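PDB 5GXX: glucanase from Clostridium thermocellum, which probably hydrolyses internal beta-1,4-glucosidic bonds of cellulose as a family 9 endoglucanase of the cellulosome. Local coordinates for residues A[11-16]-A[383-388]; A[445-450]-A[474-479]. The protein carries 1 engineered substitution. One frame throughout, in Å; residues are numbered along the deposited sequence.

Contact 1 (A[11-16]-A[383-388])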
# COMPACT_ATOMS: atom_id res chain seq x y z
N LEU A 11 16.65 48.38 -0.73
CA LEU A 11 15.29 48.81 -0.40
C LEU A 11 14.25 48.34 -1.39
O LEU A 11 13.18 47.83 -0.98
CB LEU A 11 15.25 50.34 -0.30
CG LEU A 11 13.88 50.95 -0.03
CD1 LEU A 11 13.36 50.48 1.33
CD2 LEU A 11 13.96 52.48 -0.10
N GLN A 12 14.55 48.52 -2.67
CA GLN A 12 13.72 48.08 -3.78
C GLN A 12 13.37 46.59 -3.64
O GLN A 12 12.21 46.20 -3.76
CB GLN A 12 14.45 48.36 -5.10
CG GLN A 12 13.82 47.79 -6.37
CD GLN A 12 14.74 47.96 -7.57
OE1 GLN A 12 15.96 47.80 -7.45
NE2 GLN A 12 14.16 48.28 -8.73
N LYS A 13 14.38 45.78 -3.34
CA LYS A 13 14.17 44.35 -3.19
C LYS A 13 13.43 44.01 -1.91
O LYS A 13 12.52 43.17 -1.92
CB LYS A 13 15.50 43.59 -3.34
CG LYS A 13 15.96 43.66 -4.78
CD LYS A 13 17.36 43.09 -5.00
CE LYS A 13 17.65 43.09 -6.50
NZ LYS A 13 18.98 42.52 -6.81
N ALA A 14 13.80 44.69 -0.82
CA ALA A 14 13.20 44.45 0.49
C ALA A 14 11.69 44.73 0.51
O ALA A 14 10.96 44.04 1.22
CB ALA A 14 13.95 45.20 1.60
N ILE A 15 11.25 45.67 -0.32
CA ILE A 15 9.83 45.96 -0.48
C ILE A 15 9.12 44.90 -1.32
O ILE A 15 8.00 44.47 -0.97
CB ILE A 15 9.63 47.35 -1.11
CG1 ILE A 15 10.19 48.42 -0.17
CG2 ILE A 15 8.14 47.63 -1.39
CD1 ILE A 15 10.42 49.76 -0.89
N TYR A 16 9.77 44.52 -2.42
CA TYR A 16 9.26 43.51 -3.35
C TYR A 16 8.98 42.21 -2.62
O TYR A 16 8.04 41.50 -2.97
CB TYR A 16 10.27 43.31 -4.49
CG TYR A 16 9.99 42.17 -5.45
CD1 TYR A 16 10.49 40.88 -5.22
CD2 TYR A 16 9.25 42.39 -6.61
CE1 TYR A 16 10.28 39.85 -6.11
CE2 TYR A 16 9.05 41.36 -7.55
CZ TYR A 16 9.56 40.10 -7.28
OH TYR A 16 9.37 39.07 -8.15
N VAL A 383 13.15 33.32 -7.30
CA VAL A 383 14.03 34.17 -6.51
C VAL A 383 13.20 34.99 -5.55
O VAL A 383 12.39 35.82 -5.97
CB VAL A 383 14.83 35.15 -7.39
CG1 VAL A 383 15.82 35.96 -6.54
CG2 VAL A 383 15.59 34.37 -8.44
N LEU A 384 13.38 34.76 -4.25
CA LEU A 384 12.64 35.50 -3.22
C LEU A 384 13.36 36.83 -2.93
O LEU A 384 13.87 37.09 -1.82
CB LEU A 384 12.49 34.65 -1.95
CG LEU A 384 11.58 35.20 -0.85
CD1 LEU A 384 10.09 35.14 -1.21
CD2 LEU A 384 11.82 34.38 0.42
N TYR A 385 13.36 37.71 -3.92
CA TYR A 385 14.13 38.94 -3.80
C TYR A 385 13.79 39.70 -2.54
O TYR A 385 12.61 39.94 -2.20
CB TYR A 385 13.92 39.91 -4.97
CG TYR A 385 14.57 39.51 -6.27
CD1 TYR A 385 15.94 39.67 -6.46
CD2 TYR A 385 13.80 39.00 -7.31
CE1 TYR A 385 16.53 39.32 -7.67
CE2 TYR A 385 14.38 38.66 -8.52
CZ TYR A 385 15.75 38.81 -8.70
OH TYR A 385 16.30 38.45 -9.90
N GLY A 386 14.86 40.14 -1.89
CA GLY A 386 14.70 41.05 -0.77
C GLY A 386 14.52 40.44 0.61
O GLY A 386 14.53 41.17 1.60
N ALA A 387 14.31 39.13 0.68
CA ALA A 387 14.08 38.49 1.97
C ALA A 387 15.33 38.49 2.84
O ALA A 387 16.34 37.92 2.44
CB ALA A 387 13.58 37.06 1.77
N LEU A 388 15.22 39.12 4.01
CA LEU A 388 16.28 39.03 5.03
C LEU A 388 16.15 37.69 5.75
O LEU A 388 15.12 37.44 6.37
CB LEU A 388 16.18 40.18 6.03
CG LEU A 388 17.25 40.23 7.14
CD1 LEU A 388 18.63 40.55 6.57
CD2 LEU A 388 16.85 41.31 8.11
O HOH W 1 11.05 36.95 -8.01
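Tyr16 and Tyr385 meet as an offset edge-to-face pair: the edge of the Tyr385 ring is directed at the face of Tyr16, with the planes 75° apart and the centroids separated by 5.8 Å. The closest touch involves the root of the second side chain, since Tyr385 CB lies 3.6 Å from Tyr16 CD1. Having CG opposite the backbone N (chi1 172°) sends the Tyr16 ring out over the loop, where its OH reaches a water at 2.7 Å that in turn donates to Val383 O. Val383 CG1 sits over the centre of one Tyr385 face, 3.4 Å above its plane. Lys13, extended beyond CG, passes obliquely by the CD1-CE1 side of the Tyr385 ring, the side away from CD2, which Tyr16 CE1 approaches; its CE is 3.8 Å from Tyr385 CD1, and its NZ continues to Gly352 O and Glu9. These residues pack helix 7-20 of the family 9 catalytic domain against the loop between helices 364-367 and 412-429. The loop makes a type II turn from Leu384 to Ala387, and Gly386 holds its third position with positive phi (89°). Without a side chain there, Gly386 CA comes within 3.3 Å of Lys13 O in a nearly straight CA-H...O contact. Asn415 ND2 bonds both Ala14 O and Gly386 O.

Contact 2 (A[445-450]-A[474-479]); sequences DEFFVE and PARLIK
Glu446 and Arg476 form a two-pronged salt bridge in which the guanidinium is used end-on. Arg476 NH1 donates to Glu446 OE2 at 2.8 Å and Arg476 NH2 to Glu446 OE1 at 3.0 Å, both bonds fairly straight. Arg476 CG sits between its backbone N and carbonyl carbon (chi1 62°), and from there the chain is extended to NE, which carries the guanidinium across to Glu446. The two flat groups are not coplanar, however: their planes are 58° apart. Both oxygens stay close to the guanidinium plane, yet each nitrogen comes to its oxygen from above the carboxylate plane. Beside this pair, the Phe447 ring takes Ile478 on one face in a CH-pi contact, with Ile478 CD1 3.6 Å from the ring centroid and 19° off the normal. The same ring presents an edge to the guanidinium: Phe447 CE1 lies over the face of Arg476, 3.8 Å from NH2.

Further out, backbone groups fix the polar ends. Arg476 NH1 also donates to Pro474 O at 3.0 Å, nearly in the guanidinium plane, which together with the two carboxylate bonds restrains rotation of the group. Glu446 OE2 accepts from the backbone N of Ser472 and of Trp473 as well, so three donors grip this oxygen, a setting that would favour the ionised carboxylate. On the apolar side, Ile595 of strand 593-596 touches both Phe447 and Ile478.

Phe447 begins strand 447-456, which pairs antiparallel with 460-469, whereas Ile478 lies just before strand 481-488 of a different, five-stranded antiparallel sheet. The CH-pi contact and the salt bridge thus tie the entry to one sheet to the link leading into the next, a crossover between sheets of the kind found in beta-sandwich modules such as cellulose-binding domains.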
# COMPACT_ATOMS: atom_id res chain seq x y z
N ASP A 445 9.80 22.76 -17.33
CA ASP A 445 8.52 22.23 -17.81
C ASP A 445 7.49 22.04 -16.71
O ASP A 445 7.82 21.63 -15.59
CB ASP A 445 8.75 20.94 -18.61
CG ASP A 445 9.50 21.17 -19.91
OD1 ASP A 445 9.30 22.21 -20.58
OD2 ASP A 445 10.29 20.28 -20.28
N GLU A 446 6.25 22.44 -17.00
CA GLU A 446 5.17 22.41 -16.01
C GLU A 446 4.18 21.26 -16.17
O GLU A 446 4.02 20.43 -15.27
CB GLU A 446 4.45 23.75 -15.96
CG GLU A 446 5.33 24.91 -15.50
CD GLU A 446 4.59 26.22 -15.50
OE1 GLU A 446 4.28 26.76 -16.58
OE2 GLU A 446 4.33 26.75 -14.40
N PHE A 447 3.51 21.22 -17.31
CA PHE A 447 2.59 20.14 -17.65
C PHE A 447 3.18 19.32 -18.77
O PHE A 447 3.53 19.85 -19.83
CB PHE A 447 1.24 20.73 -18.10
CG PHE A 447 0.50 21.45 -17.01
CD1 PHE A 447 0.77 22.80 -16.73
CD2 PHE A 447 -0.41 20.78 -16.21
CE1 PHE A 447 0.08 23.46 -15.73
CE2 PHE A 447 -1.09 21.41 -15.19
CZ PHE A 447 -0.84 22.76 -14.93
N PHE A 448 3.26 18.01 -18.55
CA PHE A 448 3.91 17.13 -19.53
C PHE A 448 3.62 15.68 -19.19
O PHE A 448 3.31 15.36 -18.04
CB PHE A 448 5.42 17.39 -19.55
CG PHE A 448 6.08 17.22 -18.21
CD1 PHE A 448 6.60 15.99 -17.83
CD2 PHE A 448 6.22 18.31 -17.36
CE1 PHE A 448 7.22 15.84 -16.59
CE2 PHE A 448 6.83 18.16 -16.13
CZ PHE A 448 7.34 16.92 -15.75
N VAL A 449 3.75 14.81 -20.18
CA VAL A 449 3.71 13.37 -19.94
C VAL A 449 5.11 12.76 -19.78
O VAL A 449 6.03 13.08 -20.54
CB VAL A 449 3.01 12.66 -21.10
CG1 VAL A 449 3.10 11.15 -20.94
CG2 VAL A 449 1.57 13.12 -21.18
N GLU A 450 5.23 11.87 -18.80
CA GLU A 450 6.34 10.94 -18.72
C GLU A 450 5.78 9.59 -19.17
O GLU A 450 4.72 9.19 -18.69
CB GLU A 450 6.86 10.81 -17.30
CG GLU A 450 7.36 12.11 -16.68
CD GLU A 450 7.68 11.96 -15.20
OE1 GLU A 450 6.75 11.71 -14.40
OE2 GLU A 450 8.87 12.11 -14.85
N PRO A 474 2.55 30.77 -12.32
CA PRO A 474 2.58 30.32 -10.93
C PRO A 474 2.04 28.89 -10.83
O PRO A 474 1.40 28.39 -11.77
CB PRO A 474 1.58 31.26 -10.25
CG PRO A 474 0.53 31.52 -11.33
CD PRO A 474 1.28 31.44 -12.64
N ALA A 475 2.26 28.24 -9.69
CA ALA A 475 1.56 26.97 -9.46
C ALA A 475 0.07 27.15 -9.74
O ALA A 475 -0.50 28.19 -9.41
CB ALA A 475 1.78 26.52 -8.01
N ARG A 476 -0.57 26.18 -10.40
CA ARG A 476 -1.95 26.39 -10.83
C ARG A 476 -2.59 25.06 -11.15
O ARG A 476 -1.92 24.03 -11.22
CB ARG A 476 -2.03 27.33 -12.04
CG ARG A 476 -1.31 26.83 -13.28
CD ARG A 476 -1.18 27.93 -14.36
NE ARG A 476 -0.49 27.44 -15.56
CZ ARG A 476 0.82 27.27 -15.67
NH1 ARG A 476 1.64 27.57 -14.66
NH2 ARG A 476 1.33 26.83 -16.81
N LEU A 477 -3.90 25.13 -11.38
CA LEU A 477 -4.76 23.98 -11.63
C LEU A 477 -5.40 24.15 -13.00
O LEU A 477 -5.92 25.23 -13.33
CB LEU A 477 -5.85 23.94 -10.55
CG LEU A 477 -5.28 23.89 -9.13
CD1 LEU A 477 -6.38 24.13 -8.11
CD2 LEU A 477 -4.51 22.61 -8.80
N ILE A 478 -5.33 23.10 -13.81
CA ILE A 478 -6.03 23.04 -15.09
C ILE A 478 -7.04 21.90 -15.06
O ILE A 478 -6.69 20.73 -14.85
CB ILE A 478 -5.06 22.86 -16.29
CG1 ILE A 478 -4.10 24.05 -16.41
CG2 ILE A 478 -5.86 22.71 -17.58
CD1 ILE A 478 -2.95 23.88 -17.42
N LYS A 479 -8.30 22.23 -15.32
CA LYS A 479 -9.34 21.20 -15.28
C LYS A 479 -9.41 20.35 -16.55
O LYS A 479 -9.49 19.12 -16.47
CB LYS A 479 -10.71 21.82 -14.96
CG LYS A 479 -11.85 20.82 -14.74
CD LYS A 479 -13.20 21.53 -14.70
CE LYS A 479 -14.35 20.58 -14.36
NZ LYS A 479 -14.42 19.31 -15.14

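How the contacts relate
Contact 1 closes before contact 2 opens, so the two follow one another in series along the chain. Their centres are 28 Å apart and their nearest atoms about 11 Å, without touching, and they share no helix, strand or sheet. Contact 1 is buried in the mainly helical family 9 region, bringing together residues 367 positions apart; contact 2 is a surface contact in the beta-rich C-terminal part, whose closest ends are 24 positions apart. The connection after helix 412-429 passes near contact 1, where Phe437 stacks edge-to-face on Tyr16 and Tyr385, before reaching 445-450. The pair therefore marks a catalytic module and a probable carbohydrate-binding module joined in one elongated chain.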